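Local coordinates for protein cyanuric acid amidohydrolase (Azorhizobium caulinodans, PDB 4NQ3) that hydrolyses cyanuric acid, opening its s-triazine ring to give carboxybiuret, a step in the breakdown of herbicides such as atrazine, at residues H7-A12 against F90-R95; V150-V155 against V237-S242; L249-G254 against P346-A351. All coordinates share one frame; numbering follows the deposited sequence.

Contact 1 (H7-A12 against F90-R95); sequences HRIATA and FLVFER. With SO4 (sulfate ion), chain D.
H7 CB lies 4.1 Å from V92 CB, its partner in an antiparallel hydrogen-bonded pair. CG then turns anti to the carbonyl carbon (chi1 -57°), which carries the imidazole along the sheet toward E94. CD2 passes 3.7 Å from E94 OE1, and at the tip NE2 donates to that same OE1 at 2.9 Å. The oxygen sits at the ring edge, near its plane, with the carboxylate turned 41° from it. E94, its chain extended, also accepts at OE2 from the backbone N of A30. Between the backbones, paired hydrogen bonds join H7 with V92 and I9 with F90, tying strand 2-10, outermost in its sheet within this chain, to 89-97 in the predicted first repeating unit. Past the strand end, T11 CG2 lies over one face of the F90 ring, 3.5 Å from its centroid, a CH-pi contact. R95, with R111, holds a sulfate, probably from the crystallisation liquor: at the guanidinium edge R95 NH2 donates to O3 at 2.7 Å and NH1 to O2 at 3.0 Å. With its two oxygens on NE2 and a backbone amide, E94 is fixed in rotation, and its charge would tend to favour a protonated H7.

Contact 2 (V150-V155 against V237-S242); sequences VHFVQV and VVLGMS
Q154 and V237 bond reciprocally through their backbones, with Q154 N 2.9 Å from V237 O; the N-to-C directions of the two short strands differ by 166°. L239 N donates to F152 O nearly straight (170°), whereas L239 O accepts twice: from H151 N at 2.8 Å and, less directly, from F152 N at 3.1 Å. The extra residue shifts the register by one, so V150 pairs with G240. In the packing, V238 sits between two valines: its CG1 is 4.0 Å from V150 CG2, which it meets at about a right angle, and its CG2 is 4.1 Å from V153 CG2, the two side chains lying alongside. Replacing V238 with an alanine would probably open a gap between V150 and V153, each losing a methyl partner. On the other face F152 CD2 lies 4.0 Å from L239 CD1, the phenylalanine placed by a CG anti to its backbone N (chi1 -166°). H151 NE2 packs 3.7 Å from CG of M241, a selenomethionine. Of the polar ends, H151 ND1 bonds to H253, and Q154 OE1 to S224, on the strand that bears the nucleophile S226. H151 and F152 opposite L239 form a classic beta bulge.

Contact 3 (L249-G254 against P346-A351); sequences LAIAHG and PVAVIA
A250, A252 and G254 pair with A351, V349 and V347 through six backbone hydrogen bonds, so on each of these residues both N and O are engaged across the contact. V347 N meets G254 O at 2.8 Å and 174°, and V349 N meets A252 O at 2.8 Å. A351 N reaches A250 O at 3.2 Å with a more bent N-H...O angle (148°). V349 O, already bonded to A252 N, has an accompanying CA-H...O contact, 3.4 Å from I251 CA. The intervening residues of 346-351 turn their backbones to the other neighbour, P346, A348 and I350 bonding to K285, L283 and I281.

The side chains of I251, I350, H253 and A348 share one face. I251 sends CG1 anti to its backbone N (chi1 -173°), which brings CG1 to 3.7 Å from I350 CG1; the two isoleucines meet at a slant. H253 CB lies 4.0 Å from A348 CB, but its imidazole leads away from 346-351 to its polar partner, H151.

A250, A252, V347 and V349 occupy the other face, where V347 packs on P264 and V265, and V349 on A268 and L269, of helix 263-271. The segment 346-351 follows on from the magnesium-binding loop, the P346 side chain lying about 4 Å from those of the ligands Q339 and G340. Backbone bonds on both sides make 345-352 an inner strand, between 281-286 and 249-256, the latter outermost in the sheet within this chain, while I251 packs on L239 and M241 of strand 235-242.

The contacts follow in series along the chain, one in each of the three predicted repeating units, and each belongs to its own four-stranded mixed sheet of strand order 1-4-2-3. They sample different seams of that pattern: contacts 1 and 3 join the first strand to the fourth, contact 2 the fourth to the second. Contacts 2 and 3 have centres about 10 Å apart and meet through H151 and H253, M241 and A250, and F152 and A348. Contact 1 lies about 17 Å between centres from either, with F93 CE1 3.9 Å from L239 CD2 and 4.2 Å from I350 CD1. The three sheets thus pack together, consistent with the monomer's threefold symmetry and its threefold active site.

Contact 1 (H7-A12 against F90-R95)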
loop_
_atom_site.group_PDB
_atom_site.type_symbol
_atom_site.label_atom_id
_atom_site.label_comp_id
_atom_site.label_asym_id
_atom_site.label_seq_id
_atom_site.Cartn_x
_atom_site.Cartn_y
_atom_site.Cartn_z
ATOM N N HIS A 7 -25.953 3.229 21.297
ATOM C CA HIS A 7 -26.333 2.142 20.385
ATOM C C HIS A 7 -25.208 1.739 19.444
ATOM O O HIS A 7 -24.757 2.564 18.664
ATOM C CB HIS A 7 -27.532 2.554 19.530
ATOM C CG HIS A 7 -28.734 2.973 20.315
ATOM N ND1 HIS A 7 -29.623 2.067 20.856
ATOM C CD2 HIS A 7 -29.192 4.204 20.654
ATOM C CE1 HIS A 7 -30.578 2.723 21.490
ATOM N NE2 HIS A 7 -30.340 4.021 21.382
ATOM N N ARG A 8 -24.770 0.484 19.483
ATOM C CA ARG A 8 -23.734 0.051 18.540
ATOM C C ARG A 8 -24.353 -0.675 17.326
ATOM O O ARG A 8 -24.970 -1.723 17.454
ATOM C CB ARG A 8 -22.710 -0.836 19.229
ATOM C CG ARG A 8 -21.360 -0.829 18.558
ATOM C CD ARG A 8 -20.265 -1.483 19.447
ATOM N NE ARG A 8 -20.569 -2.896 19.647
ATOM C CZ ARG A 8 -20.211 -3.638 20.690
ATOM N NH1 ARG A 8 -19.495 -3.151 21.698
ATOM N NH2 ARG A 8 -20.582 -4.906 20.707
ATOM N N ILE A 9 -24.215 -0.088 16.151
ATOM C CA ILE A 9 -24.864 -0.606 14.966
ATOM C C ILE A 9 -23.852 -1.097 13.913
ATOM O O ILE A 9 -22.943 -0.367 13.529
ATOM C CB ILE A 9 -25.781 0.472 14.360
ATOM C CG1 ILE A 9 -26.838 0.865 15.394
ATOM C CG2 ILE A 9 -26.439 -0.015 13.062
ATOM C CD1 ILE A 9 -27.774 1.947 14.953
ATOM N N ALA A 10 -23.994 -2.341 13.462
ATOM C CA ALA A 10 -23.139 -2.845 12.389
ATOM C C ALA A 10 -23.424 -2.148 11.030
ATOM O O ALA A 10 -24.507 -1.630 10.802
ATOM C CB ALA A 10 -23.310 -4.318 12.256
ATOM N N THR A 11 -22.428 -2.106 10.152
ATOM C CA THR A 11 -22.558 -1.538 8.805
ATOM C C THR A 11 -21.799 -2.422 7.809
ATOM O O THR A 11 -20.687 -2.887 8.095
ATOM C CB THR A 11 -21.986 -0.116 8.718
ATOM O OG1 THR A 11 -20.570 -0.195 8.931
ATOM C CG2 THR A 11 -22.588 0.810 9.788
ATOM N N ALA A 12 -22.357 -2.625 6.626
ATOM C CA ALA A 12 -21.704 -3.489 5.654
ATOM C C ALA A 12 -20.861 -2.692 4.682
ATOM O O ALA A 12 -20.156 -3.259 3.857
ATOM C CB ALA A 12 -22.736 -4.298 4.901
ATOM N N PHE A 90 -21.162 1.832 13.612
ATOM C CA PHE A 90 -21.559 3.141 14.139
ATOM C C PHE A 90 -21.829 3.058 15.649
ATOM O O PHE A 90 -22.326 2.059 16.145
ATOM C CB PHE A 90 -22.817 3.664 13.438
ATOM C CG PHE A 90 -22.618 3.969 11.995
ATOM C CD1 PHE A 90 -21.438 4.537 11.550
ATOM C CD2 PHE A 90 -23.612 3.674 11.070
ATOM C CE1 PHE A 90 -21.248 4.807 10.192
ATOM C CE2 PHE A 90 -23.440 3.944 9.710
ATOM C CZ PHE A 90 -22.260 4.510 9.268
ATOM N N LEU A 91 -21.502 4.119 16.364
ATOM C CA LEU A 91 -21.849 4.285 17.759
ATOM C C LEU A 91 -22.803 5.468 17.894
ATOM O O LEU A 91 -22.369 6.622 17.779
ATOM C CB LEU A 91 -20.599 4.555 18.556
ATOM C CG LEU A 91 -20.641 4.039 19.961
ATOM C CD1 LEU A 91 -21.165 2.624 19.911
ATOM C CD2 LEU A 91 -19.230 4.104 20.492
ATOM N N VAL A 92 -24.092 5.223 18.120
ATOM C CA VAL A 92 -25.035 6.337 18.231
ATOM C C VAL A 92 -25.271 6.708 19.682
ATOM O O VAL A 92 -25.598 5.851 20.497
ATOM C CB VAL A 92 -26.389 6.029 17.602
ATOM C CG1 VAL A 92 -27.306 7.229 17.794
ATOM C CG2 VAL A 92 -26.223 5.753 16.125
ATOM N N PHE A 93 -25.095 7.987 19.989
ATOM C CA PHE A 93 -25.269 8.544 21.332
ATOM C C PHE A 93 -26.568 9.327 21.407
ATOM O O PHE A 93 -26.692 10.376 20.759
ATOM C CB PHE A 93 -24.101 9.463 21.675
ATOM C CG PHE A 93 -22.804 8.740 21.888
ATOM C CD1 PHE A 93 -22.502 8.177 23.123
ATOM C CD2 PHE A 93 -21.880 8.634 20.861
ATOM C CE1 PHE A 93 -21.291 7.509 23.324
ATOM C CE2 PHE A 93 -20.666 7.970 21.047
ATOM C CZ PHE A 93 -20.370 7.406 22.284
ATOM N N GLU A 94 -27.522 8.835 22.196
ATOM C CA GLU A 94 -28.851 9.429 22.285
ATOM C C GLU A 94 -29.107 9.968 23.677
ATOM O O GLU A 94 -28.672 9.381 24.642
ATOM C CB GLU A 94 -29.898 8.370 21.934
ATOM C CG GLU A 94 -31.349 8.835 21.911
ATOM C CD GLU A 94 -32.320 7.673 21.689
ATOM O OE1 GLU A 94 -31.838 6.519 21.673
ATOM O OE2 GLU A 94 -33.551 7.899 21.538
ATOM N N ARG A 95 -29.779 11.103 23.788
ATOM C CA ARG A 95 -30.241 11.594 25.085
ATOM C C ARG A 95 -31.754 11.333 25.202
ATOM O O ARG A 95 -32.512 11.737 24.325
ATOM C CB ARG A 95 -29.932 13.092 25.229
ATOM C CG ARG A 95 -30.423 13.753 26.515
ATOM C CD ARG A 95 -30.064 15.239 26.572
ATOM N NE ARG A 95 -30.664 15.954 25.453
ATOM C CZ ARG A 95 -30.172 17.071 24.912
ATOM N NH1 ARG A 95 -29.046 17.605 25.385
ATOM N NH2 ARG A 95 -30.793 17.647 23.876
HETATM S S SO4 D . -28.154 20.423 23.139
HETATM O O1 SO4 D . -28.518 21.790 22.747
HETATM O O2 SO4 D . -27.920 20.308 24.586
HETATM O O3 SO4 D . -29.236 19.514 22.735
HETATM O O4 SO4 D . -26.902 20.090 22.451
#

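Contact 2 (V150-V155 against V237-S242)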
loop_
_atom_site.group_PDB
_atom_site.type_symbol
_atom_site.label_atom_id
_atom_site.label_comp_id
_atom_site.label_asym_id
_atom_site.label_seq_id
_atom_site.Cartn_x
_atom_site.Cartn_y
_atom_site.Cartn_z
ATOM N N VAL A 150 -15.230 14.440 33.713
ATOM C CA VAL A 150 -15.112 14.189 32.285
ATOM C C VAL A 150 -14.226 12.978 32.064
ATOM O O VAL A 150 -13.135 12.895 32.606
ATOM C CB VAL A 150 -14.529 15.412 31.541
ATOM C CG1 VAL A 150 -14.135 15.047 30.130
ATOM C CG2 VAL A 150 -15.536 16.564 31.537
ATOM N N HIS A 151 -14.668 12.052 31.227
ATOM C CA HIS A 151 -13.925 10.809 31.045
ATOM C C HIS A 151 -13.355 10.613 29.655
ATOM O O HIS A 151 -12.430 9.836 29.470
ATOM C CB HIS A 151 -14.808 9.620 31.406
ATOM C CG HIS A 151 -14.943 9.443 32.878
ATOM N ND1 HIS A 151 -14.075 8.656 33.607
ATOM C CD2 HIS A 151 -15.800 9.991 33.770
ATOM C CE1 HIS A 151 -14.404 8.716 34.884
ATOM N NE2 HIS A 151 -15.444 9.521 35.009
ATOM N N PHE A 152 -13.883 11.337 28.684
ATOM C CA PHE A 152 -13.462 11.152 27.321
ATOM C C PHE A 152 -13.945 12.306 26.465
ATOM O O PHE A 152 -15.112 12.639 26.499
ATOM C CB PHE A 152 -14.022 9.849 26.817
ATOM C CG PHE A 152 -13.416 9.380 25.552
ATOM C CD1 PHE A 152 -12.198 8.723 25.569
ATOM C CD2 PHE A 152 -14.087 9.550 24.343
ATOM C CE1 PHE A 152 -11.636 8.253 24.409
ATOM C CE2 PHE A 152 -13.523 9.085 23.157
ATOM C CZ PHE A 152 -12.293 8.425 23.194
ATOM N N VAL A 153 -13.043 12.968 25.757
ATOM C CA VAL A 153 -13.457 14.017 24.840
ATOM C C VAL A 153 -13.038 13.668 23.416
ATOM O O VAL A 153 -11.847 13.645 23.095
ATOM C CB VAL A 153 -12.883 15.367 25.243
ATOM C CG1 VAL A 153 -13.375 16.456 24.296
ATOM C CG2 VAL A 153 -13.313 15.660 26.651
ATOM N N GLN A 154 -14.027 13.353 22.579
ATOM C CA GLN A 154 -13.797 13.038 21.173
ATOM C C GLN A 154 -13.818 14.318 20.356
ATOM O O GLN A 154 -14.698 15.120 20.524
ATOM C CB GLN A 154 -14.858 12.053 20.684
ATOM C CG GLN A 154 -14.717 11.614 19.262
ATOM C CD GLN A 154 -13.397 10.951 19.004
ATOM O OE1 GLN A 154 -13.030 9.972 19.659
ATOM N NE2 GLN A 154 -12.651 11.498 18.057
ATOM N N VAL A 155 -12.841 14.517 19.490
ATOM C CA VAL A 155 -12.836 15.671 18.609
ATOM C C VAL A 155 -12.576 15.221 17.175
ATOM O O VAL A 155 -11.671 14.428 16.920
ATOM C CB VAL A 155 -11.787 16.716 19.029
ATOM C CG1 VAL A 155 -11.554 17.746 17.926
ATOM C CG2 VAL A 155 -12.235 17.391 20.274
ATOM N N VAL A 237 -17.447 16.037 21.222
ATOM C CA VAL A 237 -18.367 15.260 22.035
ATOM C C VAL A 237 -17.701 14.944 23.353
ATOM O O VAL A 237 -16.667 14.282 23.366
ATOM C CB VAL A 237 -18.761 13.951 21.342
ATOM C CG1 VAL A 237 -19.700 13.175 22.213
ATOM C CG2 VAL A 237 -19.418 14.260 20.026
ATOM N N VAL A 238 -18.290 15.415 24.452
ATOM C CA VAL A 238 -17.774 15.167 25.802
ATOM C C VAL A 238 -18.570 14.059 26.496
ATOM O O VAL A 238 -19.784 14.146 26.604
ATOM C CB VAL A 238 -17.840 16.443 26.671
ATOM C CG1 VAL A 238 -17.553 16.134 28.110
ATOM C CG2 VAL A 238 -16.910 17.504 26.158
ATOM N N LEU A 239 -17.882 13.041 26.992
ATOM C CA LEU A 239 -18.510 11.959 27.746
ATOM C C LEU A 239 -18.029 11.967 29.193
ATOM O O LEU A 239 -16.826 12.053 29.459
ATOM C CB LEU A 239 -18.198 10.600 27.117
ATOM C CG LEU A 239 -18.494 10.471 25.639
ATOM C CD1 LEU A 239 -17.964 9.150 25.142
ATOM C CD2 LEU A 239 -19.984 10.564 25.429
ATOM N N GLY A 240 -18.959 11.859 30.133
ATOM C CA GLY A 240 -18.572 11.919 31.521
ATOM C C GLY A 240 -19.626 11.325 32.413
ATOM O O GLY A 240 -20.614 10.771 31.928
HETATM N N MSE A 241 -19.387 11.418 33.719
HETATM C CA MSE A 241 -20.373 11.059 34.724
HETATM C C MSE A 241 -20.957 12.325 35.339
HETATM O O MSE A 241 -20.267 13.346 35.481
HETATM C CB MSE A 241 -19.747 10.184 35.793
HETATM C CG MSE A 241 -19.140 8.948 35.234
HETATM SE SE MSE A 241 -20.514 7.686 34.723
HETATM C CE MSE A 241 -20.982 7.058 36.502
ATOM N N SER A 242 -22.235 12.260 35.691
ATOM C CA SER A 242 -22.923 13.405 36.248
ATOM C C SER A 242 -24.012 12.984 37.197
ATOM O O SER A 242 -24.710 12.015 36.939
ATOM C CB SER A 242 -23.535 14.262 35.145
ATOM O OG SER A 242 -24.477 15.177 35.691
#

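Contact 3 (L249-G254 against P346-A351)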
loop_
_atom_site.group_PDB
_atom_site.type_symbol
_atom_site.label_atom_id
_atom_site.label_comp_id
_atom_site.label_asym_id
_atom_site.label_seq_id
_atom_site.Cartn_x
_atom_site.Cartn_y
_atom_site.Cartn_z
ATOM N N LEU A 249 -26.028 3.159 32.198
ATOM C CA LEU A 249 -24.699 3.253 31.621
ATOM C C LEU A 249 -23.769 4.171 32.411
ATOM O O LEU A 249 -24.136 5.300 32.749
ATOM C CB LEU A 249 -24.806 3.720 30.165
ATOM C CG LEU A 249 -25.410 2.749 29.139
ATOM C CD1 LEU A 249 -25.435 3.368 27.776
ATOM C CD2 LEU A 249 -24.580 1.473 29.099
ATOM N N ALA A 250 -22.571 3.669 32.714
ATOM C CA ALA A 250 -21.482 4.496 33.249
ATOM C C ALA A 250 -20.268 4.447 32.320
ATOM O O ALA A 250 -20.193 3.605 31.409
ATOM C CB ALA A 250 -21.088 4.050 34.620
ATOM N N ILE A 251 -19.310 5.335 32.552
ATOM C CA ILE A 251 -18.107 5.335 31.737
ATOM C C ILE A 251 -16.920 5.394 32.664
ATOM O O ILE A 251 -16.970 6.061 33.694
ATOM C CB ILE A 251 -18.084 6.525 30.735
ATOM C CG1 ILE A 251 -16.898 6.422 29.777
ATOM C CG2 ILE A 251 -18.094 7.871 31.468
ATOM C CD1 ILE A 251 -16.928 7.446 28.650
ATOM N N ALA A 252 -15.876 4.651 32.324
ATOM C CA ALA A 252 -14.616 4.686 33.049
ATOM C C ALA A 252 -13.530 4.835 32.003
ATOM O O ALA A 252 -13.776 4.552 30.828
ATOM C CB ALA A 252 -14.429 3.429 33.868
ATOM N N HIS A 253 -12.345 5.293 32.400
ATOM C CA HIS A 253 -11.249 5.481 31.443
ATOM C C HIS A 253 -9.902 5.295 32.104
ATOM O O HIS A 253 -9.789 5.357 33.326
ATOM C CB HIS A 253 -11.280 6.876 30.820
ATOM C CG HIS A 253 -10.584 7.904 31.653
ATOM N ND1 HIS A 253 -11.179 8.506 32.744
ATOM C CD2 HIS A 253 -9.331 8.418 31.574
ATOM C CE1 HIS A 253 -10.327 9.357 33.293
ATOM N NE2 HIS A 253 -9.198 9.322 32.603
ATOM N N GLY A 254 -8.870 5.158 31.276
ATOM C CA GLY A 254 -7.504 5.019 31.743
ATOM C C GLY A 254 -6.538 5.347 30.622
ATOM O O GLY A 254 -6.961 5.590 29.491
ATOM N N PRO A 346 -5.289 7.342 25.545
ATOM C CA PRO A 346 -6.438 7.082 26.416
ATOM C C PRO A 346 -7.235 5.885 25.927
ATOM O O PRO A 346 -7.300 5.599 24.713
ATOM C CB PRO A 346 -7.274 8.357 26.296
ATOM C CG PRO A 346 -6.309 9.398 25.800
ATOM C CD PRO A 346 -5.384 8.650 24.880
ATOM N N VAL A 347 -7.831 5.179 26.871
ATOM C CA VAL A 347 -8.839 4.202 26.526
ATOM C C VAL A 347 -9.995 4.410 27.493
ATOM O O VAL A 347 -9.784 4.683 28.669
ATOM C CB VAL A 347 -8.306 2.770 26.589
ATOM C CG1 VAL A 347 -7.773 2.478 27.955
ATOM C CG2 VAL A 347 -9.406 1.826 26.283
ATOM N N ALA A 348 -11.215 4.364 26.976
ATOM C CA ALA A 348 -12.403 4.506 27.802
ATOM C C ALA A 348 -13.308 3.306 27.571
ATOM O O ALA A 348 -13.322 2.723 26.483
ATOM C CB ALA A 348 -13.129 5.796 27.490
ATOM N N VAL A 349 -14.064 2.935 28.592
ATOM C CA VAL A 349 -15.005 1.841 28.464
ATOM C C VAL A 349 -16.367 2.317 28.880
ATOM O O VAL A 349 -16.481 3.116 29.812
ATOM C CB VAL A 349 -14.602 0.656 29.322
ATOM C CG1 VAL A 349 -15.609 -0.449 29.178
ATOM C CG2 VAL A 349 -13.237 0.178 28.908
ATOM N N ILE A 350 -17.397 1.846 28.187
ATOM C CA ILE A 350 -18.772 2.195 28.535
ATOM C C ILE A 350 -19.579 0.947 28.771
ATOM O O ILE A 350 -19.796 0.164 27.849
ATOM C CB ILE A 350 -19.458 2.999 27.455
ATOM C CG1 ILE A 350 -18.805 4.371 27.316
ATOM C CG2 ILE A 350 -20.929 3.143 27.792
ATOM C CD1 ILE A 350 -19.423 5.188 26.247
ATOM N N ALA A 351 -20.013 0.740 30.005
ATOM C CA ALA A 351 -20.705 -0.502 30.335
ATOM C C ALA A 351 -21.866 -0.277 31.297
ATOM O O ALA A 351 -21.957 0.779 31.919
ATOM C CB ALA A 351 -19.716 -1.485 30.930
#